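Local coordinates for protein Cd1 (Flavonifractor plautii, PDB 7D39) that binds flavin mononucleotide and probably acts as an ene-reductase that starts the breakdown of flavones and flavonols in gut bacteria, at residues S14-C19 with V33-L38; K27-E32 with I193-A198; E172-A177 with D184-R189. One frame throughout, in Å; residues are numbered along the deposited sequence.

Contact 1: residues S14-C19 with V33-L38. With FMN (flavin mononucleotide), chain B.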
loop_
_atom_site.group_PDB
_atom_site.type_symbol
_atom_site.label_atom_id
_atom_site.label_comp_id
_atom_site.label_asym_id
_atom_site.label_seq_id
_atom_site.Cartn_x
_atom_site.Cartn_y
_atom_site.Cartn_z
ATOM N N SER A 14 15.288 -12.807 8.371
ATOM C CA SER A 14 15.775 -11.442 8.524
ATOM C C SER A 14 14.636 -10.425 8.625
ATOM O O SER A 14 14.724 -9.460 9.392
ATOM C CB SER A 14 16.712 -11.113 7.366
ATOM O OG SER A 14 17.859 -11.973 7.399
ATOM N N ASN A 15 13.561 -10.607 7.863
ATOM C CA ASN A 15 12.440 -9.679 7.992
ATOM C C ASN A 15 11.820 -9.737 9.388
ATOM O O ASN A 15 11.444 -8.698 9.942
ATOM C CB ASN A 15 11.391 -9.949 6.912
ATOM C CG ASN A 15 11.822 -9.427 5.546
ATOM O OD1 ASN A 15 11.555 -8.267 5.199
ATOM N ND2 ASN A 15 12.538 -10.269 4.782
ATOM N N ASP A 16 11.692 -10.941 9.966
ATOM C CA ASP A 16 11.221 -11.052 11.343
ATOM C C ASP A 16 12.107 -10.244 12.276
ATOM O O ASP A 16 11.617 -9.464 13.099
ATOM C CB ASP A 16 11.208 -12.519 11.800
ATOM C CG ASP A 16 10.012 -13.318 11.276
ATOM O OD1 ASP A 16 9.269 -12.858 10.377
ATOM O OD2 ASP A 16 9.825 -14.449 11.762
ATOM N N GLY A 17 13.424 -10.438 12.166
ATOM C CA GLY A 17 14.362 -9.753 13.055
ATOM C C GLY A 17 14.286 -8.243 12.946
ATOM O O GLY A 17 14.166 -7.544 13.953
HETATM N N MSE A 18 14.332 -7.721 11.720
HETATM C CA MSE A 18 14.239 -6.282 11.491
HETATM C C MSE A 18 12.925 -5.749 12.019
HETATM O O MSE A 18 12.855 -4.654 12.592
HETATM C CB MSE A 18 14.359 -5.951 10.000
HETATM C CG MSE A 18 15.674 -6.382 9.407
HETATM SE SE MSE A 18 17.130 -5.202 9.996
HETATM C CE MSE A 18 16.735 -3.671 8.837
ATOM N N CYS A 19 11.865 -6.521 11.790
ATOM C CA CYS A 19 10.560 -6.123 12.287
ATOM C C CYS A 19 10.565 -6.073 13.812
ATOM O O CYS A 19 10.112 -5.095 14.421
ATOM C CB CYS A 19 9.493 -7.081 11.764
ATOM S SG CYS A 19 7.818 -6.552 12.156
ATOM N N VAL A 33 3.414 -3.366 21.984
ATOM C CA VAL A 33 3.798 -3.926 20.697
ATOM C C VAL A 33 3.165 -5.293 20.517
ATOM O O VAL A 33 2.870 -6.010 21.478
ATOM C CB VAL A 33 5.331 -4.024 20.528
ATOM C CG1 VAL A 33 5.928 -2.645 20.403
ATOM C CG2 VAL A 33 5.951 -4.798 21.691
ATOM N N GLU A 34 2.963 -5.642 19.254
ATOM C CA GLU A 34 2.448 -6.934 18.853
ATOM C C GLU A 34 3.093 -7.303 17.525
ATOM O O GLU A 34 3.406 -6.433 16.703
ATOM C CB GLU A 34 0.917 -6.894 18.743
ATOM C CG GLU A 34 0.271 -8.216 18.340
ATOM C CD GLU A 34 -1.258 -8.142 18.341
ATOM O OE1 GLU A 34 -1.812 -7.026 18.480
ATOM O OE2 GLU A 34 -1.901 -9.205 18.203
ATOM N N PHE A 35 3.281 -8.600 17.311
ATOM C CA PHE A 35 3.978 -9.099 16.132
ATOM C C PHE A 35 3.112 -10.134 15.437
ATOM O O PHE A 35 2.539 -11.006 16.096
ATOM C CB PHE A 35 5.328 -9.699 16.534
ATOM C CG PHE A 35 6.079 -10.336 15.410
ATOM C CD1 PHE A 35 6.467 -9.601 14.304
ATOM C CD2 PHE A 35 6.423 -11.673 15.476
ATOM C CE1 PHE A 35 7.164 -10.208 13.268
ATOM C CE2 PHE A 35 7.128 -12.271 14.460
ATOM C CZ PHE A 35 7.498 -11.543 13.356
ATOM N N ILE A 36 3.011 -10.033 14.112
ATOM C CA ILE A 36 2.305 -11.017 13.298
ATOM C C ILE A 36 3.257 -11.536 12.223
ATOM O O ILE A 36 3.830 -10.752 11.455
ATOM C CB ILE A 36 1.024 -10.443 12.666
ATOM C CG1 ILE A 36 -0.047 -10.248 13.738
ATOM C CG2 ILE A 36 0.492 -11.372 11.597
ATOM C CD1 ILE A 36 -1.350 -9.630 13.192
ATOM N N GLN A 37 3.430 -12.853 12.179
ATOM C CA GLN A 37 4.236 -13.526 11.168
ATOM C C GLN A 37 3.287 -14.069 10.101
ATOM O O GLN A 37 2.450 -14.922 10.396
ATOM C CB GLN A 37 5.052 -14.649 11.817
ATOM C CG GLN A 37 6.506 -14.753 11.347
ATOM C CD GLN A 37 6.609 -15.143 9.896
ATOM O OE1 GLN A 37 5.799 -15.927 9.398
ATOM N NE2 GLN A 37 7.597 -14.594 9.201
ATOM N N LEU A 38 3.396 -13.567 8.865
ATOM C CA LEU A 38 2.375 -13.894 7.867
ATOM C C LEU A 38 2.396 -15.354 7.422
ATOM O O LEU A 38 1.383 -15.828 6.891
ATOM C CB LEU A 38 2.509 -13.000 6.634
ATOM C CG LEU A 38 2.212 -11.504 6.816
ATOM C CD1 LEU A 38 2.410 -10.722 5.515
ATOM C CD2 LEU A 38 0.802 -11.305 7.367
HETATM N N1 FMN B . 16.303 -10.238 -3.496
HETATM C C2 FMN B . 16.569 -9.094 -4.108
HETATM O O2 FMN B . 17.378 -8.418 -3.466
HETATM N N3 FMN B . 16.008 -8.760 -5.302
HETATM C C4 FMN B . 15.122 -9.613 -5.866
HETATM O O4 FMN B . 14.544 -9.452 -6.926
HETATM C C4A FMN B . 14.824 -10.888 -5.197
HETATM N N5 FMN B . 13.988 -11.771 -5.687
HETATM C C5A FMN B . 13.671 -12.913 -5.080
HETATM C C6 FMN B . 12.776 -13.822 -5.615
HETATM C C7 FMN B . 12.466 -15.009 -4.964
HETATM C C7M FMN B . 11.500 -15.995 -5.567
HETATM C C8 FMN B . 13.133 -15.320 -3.676
HETATM C C8M FMN B . 12.827 -16.612 -2.970
HETATM C C9 FMN B . 14.036 -14.409 -3.154
HETATM C C9A FMN B . 14.317 -13.223 -3.801
HETATM N N10 FMN B . 15.248 -12.320 -3.275
HETATM C C10 FMN B . 15.478 -11.145 -3.951
HETATM C "C1'" FMN B . 15.856 -12.621 -1.985
HETATM C "C2'" FMN B . 14.898 -12.288 -0.832
HETATM O "O2'" FMN B . 14.589 -10.910 -0.749
HETATM C "C3'" FMN B . 15.453 -12.841 0.514
HETATM O "O3'" FMN B . 15.549 -14.238 0.487
HETATM C "C4'" FMN B . 14.638 -12.352 1.736
HETATM O "O4'" FMN B . 14.882 -10.989 2.036
HETATM C "C5'" FMN B . 14.903 -13.243 2.938
HETATM O "O5'" FMN B . 14.215 -12.838 4.072
HETATM P P FMN B . 13.750 -13.627 5.275
HETATM O O1P FMN B . 12.967 -12.802 6.069
HETATM O O2P FMN B . 12.979 -14.690 4.776
HETATM O O3P FMN B . 14.990 -13.928 5.916
#
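Phe35 turns its ring edge to the helix, with two residues one helical turn apart lined up along it. CG stands anti to the backbone N (chi1 176°), which carries the ring off strand 33-37 toward helix 14-19. There CE1 lies 3.9 Å from Cys19 SG, a sulfur-aromatic contact at the rim, while CZ lies 3.7 Å from Asp16 OD1, in the ring plane. The carboxylate stands nearly perpendicular to the ring. Two residues on, Gln37 bends at chi2 and brings NE2 to Asp16 OD1 at 2.7 Å. The bond is almost straight (178°), in the amide plane, and uses the syn lone pair of the oxygen. Asp16 OD1 is also hydrogen-bonded to Ser7 OG, its OD2 to Asn12 N, and Gln37 NE2 to Gly9 O. The pair ties the helix start and the end of strand 32-37 to the loop after strand 2-7, inside the beta-alpha-beta unit of a flavodoxin-like fold. On that turn Ser14 N donates a hydrogen bond to FMN O3P (2.7 Å), Asn15 N and ND2 to FMN O1P. A buried carboxylate gripped by several donors probably stays ionised and helps fix the helix N-terminus that meets the phosphate.

Contact 2: residues K27-E32 with I193-A198; sequences KEMGAE and IGRNIA
The planes of the Glu28 carboxylate and the Arg195 guanidinium are turned only 19° from each other, yet the groups meet somewhat askew. Glu28 OE1 approaches the guanidinium obliquely, 2.9 Å from Arg195 NE, and its bonds to NE and NH2 are both weak. Straighter is the bond from Arg195 NH2 to Glu28 OE2 at 3.2 Å (153°), although NH2 sits 32° out of the carboxylate plane on the syn side. Glu28 OE1 has its strongest polar partner in His191 NE2, one turn back on helix 184-202, and Arg195 NH1 is held by Gln192 OE1. The salt bridge thus joins the C-terminal end of helix 14-28 to the middle of helix 184-202, two helices of the flavodoxin-like fold. Helix 14-28 finishes in a Schellman motif, where Gly30 takes a positive phi and its N bonds to Lys27 O at 2.6 Å. Just before it, selenomethionine Met29 bends at chi2 and chi3 to fold its methyl across the aliphatic part of the arginine, bringing CE, also oblique to the guanidinium, 3.3 Å from Arg195 CG. Were Arg195 an alanine, Glu28 would probably keep His191 but lose its salt-bridge partner, and the Met29 methyl its aliphatic cover. Nearer the backbone, Met29 CB rests 3.6 Å from Ala198 CB, and Met29 O receives a hydrogen bond from Lys202 NZ.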
loop_
_atom_site.group_PDB
_atom_site.type_symbol
_atom_site.label_atom_id
_atom_site.label_comp_id
_atom_site.label_asym_id
_atom_site.label_seq_id
_atom_site.Cartn_x
_atom_site.Cartn_y
_atom_site.Cartn_z
ATOM N N LYS A 27 8.890 0.060 21.552
ATOM C CA LYS A 27 8.629 -0.087 22.978
ATOM C C LYS A 27 9.481 0.884 23.783
ATOM O O LYS A 27 9.012 1.468 24.767
ATOM C CB LYS A 27 8.871 -1.525 23.447
ATOM C CG LYS A 27 8.502 -1.709 24.933
ATOM C CD LYS A 27 8.544 -3.152 25.385
ATOM C CE LYS A 27 7.402 -3.463 26.341
ATOM N NZ LYS A 27 7.402 -2.581 27.538
ATOM N N GLU A 28 10.738 1.069 23.375
ATOM C CA GLU A 28 11.605 2.051 24.017
ATOM C C GLU A 28 10.927 3.411 24.102
ATOM O O GLU A 28 11.162 4.162 25.053
ATOM C CB GLU A 28 12.917 2.160 23.240
ATOM C CG GLU A 28 14.014 2.956 23.902
ATOM C CD GLU A 28 15.235 3.074 23.016
ATOM O OE1 GLU A 28 15.086 2.999 21.781
ATOM O OE2 GLU A 28 16.347 3.233 23.548
HETATM N N MSE A 29 10.083 3.736 23.127
HETATM C CA MSE A 29 9.324 4.979 23.115
HETATM C C MSE A 29 8.032 4.884 23.920
HETATM O O MSE A 29 7.290 5.848 24.007
HETATM C CB MSE A 29 9.001 5.382 21.680
HETATM C CG MSE A 29 10.233 5.604 20.826
HETATM SE SE MSE A 29 11.315 7.087 21.483
HETATM C CE MSE A 29 13.008 6.171 21.735
ATOM N N GLY A 30 7.749 3.723 24.494
ATOM C CA GLY A 30 6.587 3.571 25.340
ATOM C C GLY A 30 5.388 2.916 24.700
ATOM O O GLY A 30 4.296 2.989 25.266
ATOM N N ALA A 31 5.553 2.276 23.548
ATOM C CA ALA A 31 4.443 1.660 22.843
ATOM C C ALA A 31 4.221 0.246 23.348
ATOM O O ALA A 31 5.168 -0.450 23.718
ATOM C CB ALA A 31 4.709 1.625 21.338
ATOM N N GLU A 32 2.959 -0.161 23.377
ATOM C CA GLU A 32 2.632 -1.577 23.436
ATOM C C GLU A 32 2.841 -2.171 22.048
ATOM O O GLU A 32 2.532 -1.539 21.039
ATOM C CB GLU A 32 1.188 -1.763 23.909
ATOM C CG GLU A 32 0.674 -3.193 23.953
ATOM C CD GLU A 32 -0.828 -3.257 24.236
ATOM O OE1 GLU A 32 -1.398 -2.241 24.696
ATOM O OE2 GLU A 32 -1.440 -4.318 23.991
ATOM N N ILE A 193 13.655 3.300 12.868
ATOM C CA ILE A 193 12.355 3.272 12.200
ATOM C C ILE A 193 11.253 2.939 13.202
ATOM O O ILE A 193 10.147 3.497 13.152
ATOM C CB ILE A 193 12.396 2.285 11.017
ATOM C CG1 ILE A 193 13.217 2.905 9.886
ATOM C CG2 ILE A 193 10.988 1.899 10.530
ATOM C CD1 ILE A 193 13.288 2.070 8.633
ATOM N N GLY A 194 11.549 2.056 14.154
ATOM C CA GLY A 194 10.568 1.737 15.181
ATOM C C GLY A 194 10.332 2.882 16.149
ATOM O O GLY A 194 9.206 3.095 16.615
ATOM N N ARG A 195 11.393 3.625 16.486
ATOM C CA ARG A 195 11.205 4.863 17.241
ATOM C C ARG A 195 10.302 5.830 16.473
ATOM O O ARG A 195 9.385 6.430 17.040
ATOM C CB ARG A 195 12.556 5.531 17.549
ATOM C CG ARG A 195 13.383 4.897 18.675
ATOM C CD ARG A 195 14.781 5.517 18.700
ATOM N NE ARG A 195 15.541 5.199 19.908
ATOM C CZ ARG A 195 16.871 5.264 20.003
ATOM N NH1 ARG A 195 17.598 5.621 18.946
ATOM N NH2 ARG A 195 17.479 4.962 21.148
ATOM N N ASN A 196 10.551 5.982 15.173
ATOM C CA ASN A 196 9.759 6.894 14.356
ATOM C C ASN A 196 8.279 6.521 14.353
ATOM O O ASN A 196 7.420 7.355 14.665
ATOM C CB ASN A 196 10.321 6.922 12.939
ATOM C CG ASN A 196 11.673 7.566 12.887
ATOM O OD1 ASN A 196 12.165 8.024 13.906
ATOM N ND2 ASN A 196 12.284 7.606 11.714
ATOM N N ILE A 197 7.947 5.275 14.000
ATOM C CA ILE A 197 6.530 4.924 13.943
ATOM C C ILE A 197 5.870 5.167 15.297
ATOM O O ILE A 197 4.710 5.595 15.370
ATOM C CB ILE A 197 6.342 3.471 13.459
ATOM C CG1 ILE A 197 4.891 3.225 13.049
ATOM C CG2 ILE A 197 6.706 2.489 14.531
ATOM C CD1 ILE A 197 4.398 4.127 11.930
ATOM N N ALA A 198 6.607 4.949 16.386
ATOM C CA ALA A 198 6.046 5.137 17.716
ATOM C C ALA A 198 5.768 6.609 18.000
ATOM O O ALA A 198 4.689 6.963 18.483
ATOM C CB ALA A 198 6.986 4.548 18.771
#

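Contact 3: residues E172-A177 with D184-R189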
loop_
_atom_site.group_PDB
_atom_site.type_symbol
_atom_site.label_atom_id
_atom_site.label_comp_id
_atom_site.label_asym_id
_atom_site.label_seq_id
_atom_site.Cartn_x
_atom_site.Cartn_y
_atom_site.Cartn_z
ATOM N N GLU A 172 11.744 2.175 3.680
ATOM C CA GLU A 172 13.180 1.951 3.568
ATOM C C GLU A 172 13.470 0.656 2.813
ATOM O O GLU A 172 12.761 -0.339 2.975
ATOM C CB GLU A 172 13.819 1.910 4.963
ATOM C CG GLU A 172 15.340 1.876 4.996
ATOM C CD GLU A 172 15.950 3.182 4.580
ATOM O OE1 GLU A 172 15.937 3.501 3.365
ATOM O OE2 GLU A 172 16.430 3.900 5.475
ATOM N N VAL A 173 14.526 0.675 1.997
ATOM C CA VAL A 173 14.961 -0.475 1.214
ATOM C C VAL A 173 16.320 -0.926 1.721
ATOM O O VAL A 173 17.219 -0.096 1.907
ATOM C CB VAL A 173 15.047 -0.150 -0.288
ATOM C CG1 VAL A 173 15.732 -1.296 -1.021
ATOM C CG2 VAL A 173 13.685 0.047 -0.842
ATOM N N PHE A 174 16.489 -2.242 1.903
ATOM C CA PHE A 174 17.760 -2.818 2.360
ATOM C C PHE A 174 18.292 -3.802 1.326
ATOM O O PHE A 174 17.954 -4.994 1.359
ATOM C CB PHE A 174 17.605 -3.503 3.716
ATOM C CG PHE A 174 17.196 -2.571 4.828
ATOM C CD1 PHE A 174 18.152 -1.886 5.558
ATOM C CD2 PHE A 174 15.856 -2.381 5.134
ATOM C CE1 PHE A 174 17.781 -1.033 6.582
ATOM C CE2 PHE A 174 15.479 -1.533 6.155
ATOM C CZ PHE A 174 16.442 -0.861 6.883
ATOM N N PRO A 175 19.140 -3.361 0.402
ATOM C CA PRO A 175 19.745 -4.293 -0.551
ATOM C C PRO A 175 20.900 -5.054 0.083
ATOM O O PRO A 175 21.406 -4.698 1.150
ATOM C CB PRO A 175 20.228 -3.380 -1.681
ATOM C CG PRO A 175 20.602 -2.107 -0.953
ATOM C CD PRO A 175 19.589 -1.973 0.184
ATOM N N TRP A 176 21.280 -6.149 -0.581
ATOM C CA TRP A 176 22.395 -7.004 -0.150
ATOM C C TRP A 176 22.256 -7.392 1.314
ATOM O O TRP A 176 23.210 -7.296 2.092
ATOM C CB TRP A 176 23.748 -6.319 -0.385
ATOM C CG TRP A 176 23.968 -5.900 -1.802
ATOM C CD1 TRP A 176 23.995 -4.624 -2.289
ATOM C CD2 TRP A 176 24.189 -6.762 -2.925
ATOM N NE1 TRP A 176 24.210 -4.636 -3.653
ATOM C CE2 TRP A 176 24.334 -5.934 -4.068
ATOM C CE3 TRP A 176 24.282 -8.150 -3.078
ATOM C CZ2 TRP A 176 24.565 -6.446 -5.339
ATOM C CZ3 TRP A 176 24.503 -8.659 -4.350
ATOM C CH2 TRP A 176 24.647 -7.806 -5.462
ATOM N N ALA A 177 21.054 -7.834 1.692
ATOM C CA ALA A 177 20.673 -7.918 3.099
ATOM C C ALA A 177 20.484 -9.351 3.603
ATOM O O ALA A 177 19.808 -9.555 4.613
ATOM C CB ALA A 177 19.402 -7.101 3.332
ATOM N N ASP A 184 25.402 -4.250 12.167
ATOM C CA ASP A 184 24.895 -3.477 13.301
ATOM C C ASP A 184 24.284 -2.137 12.889
ATOM O O ASP A 184 23.270 -1.723 13.454
ATOM C CB ASP A 184 26.013 -3.240 14.312
ATOM C CG ASP A 184 26.418 -4.507 15.043
ATOM O OD1 ASP A 184 25.565 -5.413 15.225
ATOM O OD2 ASP A 184 27.600 -4.589 15.445
ATOM N N GLU A 185 24.928 -1.399 11.978
ATOM C CA GLU A 185 24.381 -0.093 11.599
ATOM C C GLU A 185 23.043 -0.229 10.880
ATOM O O GLU A 185 22.196 0.669 10.959
ATOM C CB GLU A 185 25.374 0.679 10.726
ATOM C CG GLU A 185 25.549 0.152 9.304
ATOM C CD GLU A 185 26.334 -1.170 9.232
ATOM O OE1 GLU A 185 26.676 -1.600 8.102
ATOM O OE2 GLU A 185 26.610 -1.774 10.298
ATOM N N ARG A 186 22.832 -1.329 10.171
ATOM C CA ARG A 186 21.562 -1.487 9.481
ATOM C C ARG A 186 20.473 -1.970 10.425
ATOM O O ARG A 186 19.302 -1.619 10.247
ATOM C CB ARG A 186 21.740 -2.437 8.310
ATOM C CG ARG A 186 22.861 -2.022 7.410
ATOM C CD ARG A 186 22.377 -2.029 5.990
ATOM N NE ARG A 186 22.622 -3.333 5.418
ATOM C CZ ARG A 186 22.198 -3.724 4.232
ATOM N NH1 ARG A 186 21.471 -2.915 3.464
ATOM N NH2 ARG A 186 22.504 -4.944 3.823
ATOM N N VAL A 187 20.840 -2.755 11.436
ATOM C CA VAL A 187 19.878 -3.130 12.466
ATOM C C VAL A 187 19.482 -1.902 13.272
ATOM O O VAL A 187 18.310 -1.714 13.609
ATOM C CB VAL A 187 20.468 -4.243 13.357
ATOM C CG1 VAL A 187 19.533 -4.577 14.517
ATOM C CG2 VAL A 187 20.740 -5.481 12.535
ATOM N N ALA A 188 20.456 -1.034 13.567
ATOM C CA ALA A 188 20.169 0.221 14.246
ATOM C C ALA A 188 19.192 1.063 13.444
ATOM O O ALA A 188 18.390 1.802 14.026
ATOM C CB ALA A 188 21.475 0.988 14.511
ATOM N N ARG A 189 19.198 0.923 12.116
ATOM C CA ARG A 189 18.244 1.672 11.297
ATOM C C ARG A 189 16.825 1.135 11.459
ATOM O O ARG A 189 15.865 1.911 11.506
ATOM C CB ARG A 189 18.677 1.642 9.832
ATOM C CG ARG A 189 17.718 2.339 8.887
ATOM C CD ARG A 189 17.808 3.869 8.985
ATOM N NE ARG A 189 16.911 4.499 8.023
ATOM C CZ ARG A 189 16.039 5.460 8.314
ATOM N NH1 ARG A 189 15.958 5.944 9.546
ATOM N NH2 ARG A 189 15.254 5.943 7.360
#
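Arg186 starts with CG anti to its carbonyl carbon and then bends at chi2 and chi3, a path that sends its guanidinium back to the chain leaving strand 172-174. Arg189 takes the other course: CG anti to the backbone N (chi1 177°), then a bend at chi2 that brings NE to Glu172. The strand and helix 184-189 run roughly antiparallel (155°), with Arg186 level with Phe174 and Arg189 with Glu172. Arg186 donates hydrogen bonds from NH1 and NH2, end-on, to one atom, Pro175 O, each at 2.9 Å, with the oxygen at the guanidinium edge and close to its plane. Trp176 O also lies 3.0 Å from Arg186 NH2, and Glu183 adds a salt bridge to the same nitrogen. Earlier in the strand, Glu172 forms a salt bridge with Arg189: OE2 receives NE at 2.7 Å, in the guanidinium plane and nearly end-on to the C-O bond; the second bond, from NH2, is weak. Carboxylate and guanidinium are turned 71° apart, so a single oxygen takes both donors. Between the arginines the Phe174 ring sets its edge, at CZ, 4.0 Å from Arg189 CG. The Pro175 side chain is about 6 Å from FMN. Charged donors on the Pro175 carbonyl would probably polarise it and hold the turn beside the flavin in shape.

All three contacts belong to the parallel-sheet part of the chain, built in the strand order 2-1-3-4-5 of a flavodoxin-like fold. Contact 1 joins helix 14-28 to the outermost strand 32-37, and contact 3 joins helix 184-202 to the outermost strand at the other edge, 167-174. Contact 2 connects the two helices. Their centres are 14 Å (1 and 2), 15 Å (1 and 3) and 18 Å (2 and 3) apart. Along the chain both segments of contact 1 precede contact 3, those of contacts 1 and 2 interleave, and contact 2 spans contact 3. Selenomethionine Met18 bridges 1 and 3, its CE 3.4 Å from Phe174 CZ. The helix pair thus links both sheet edges, with FMN near contacts 1 and 3.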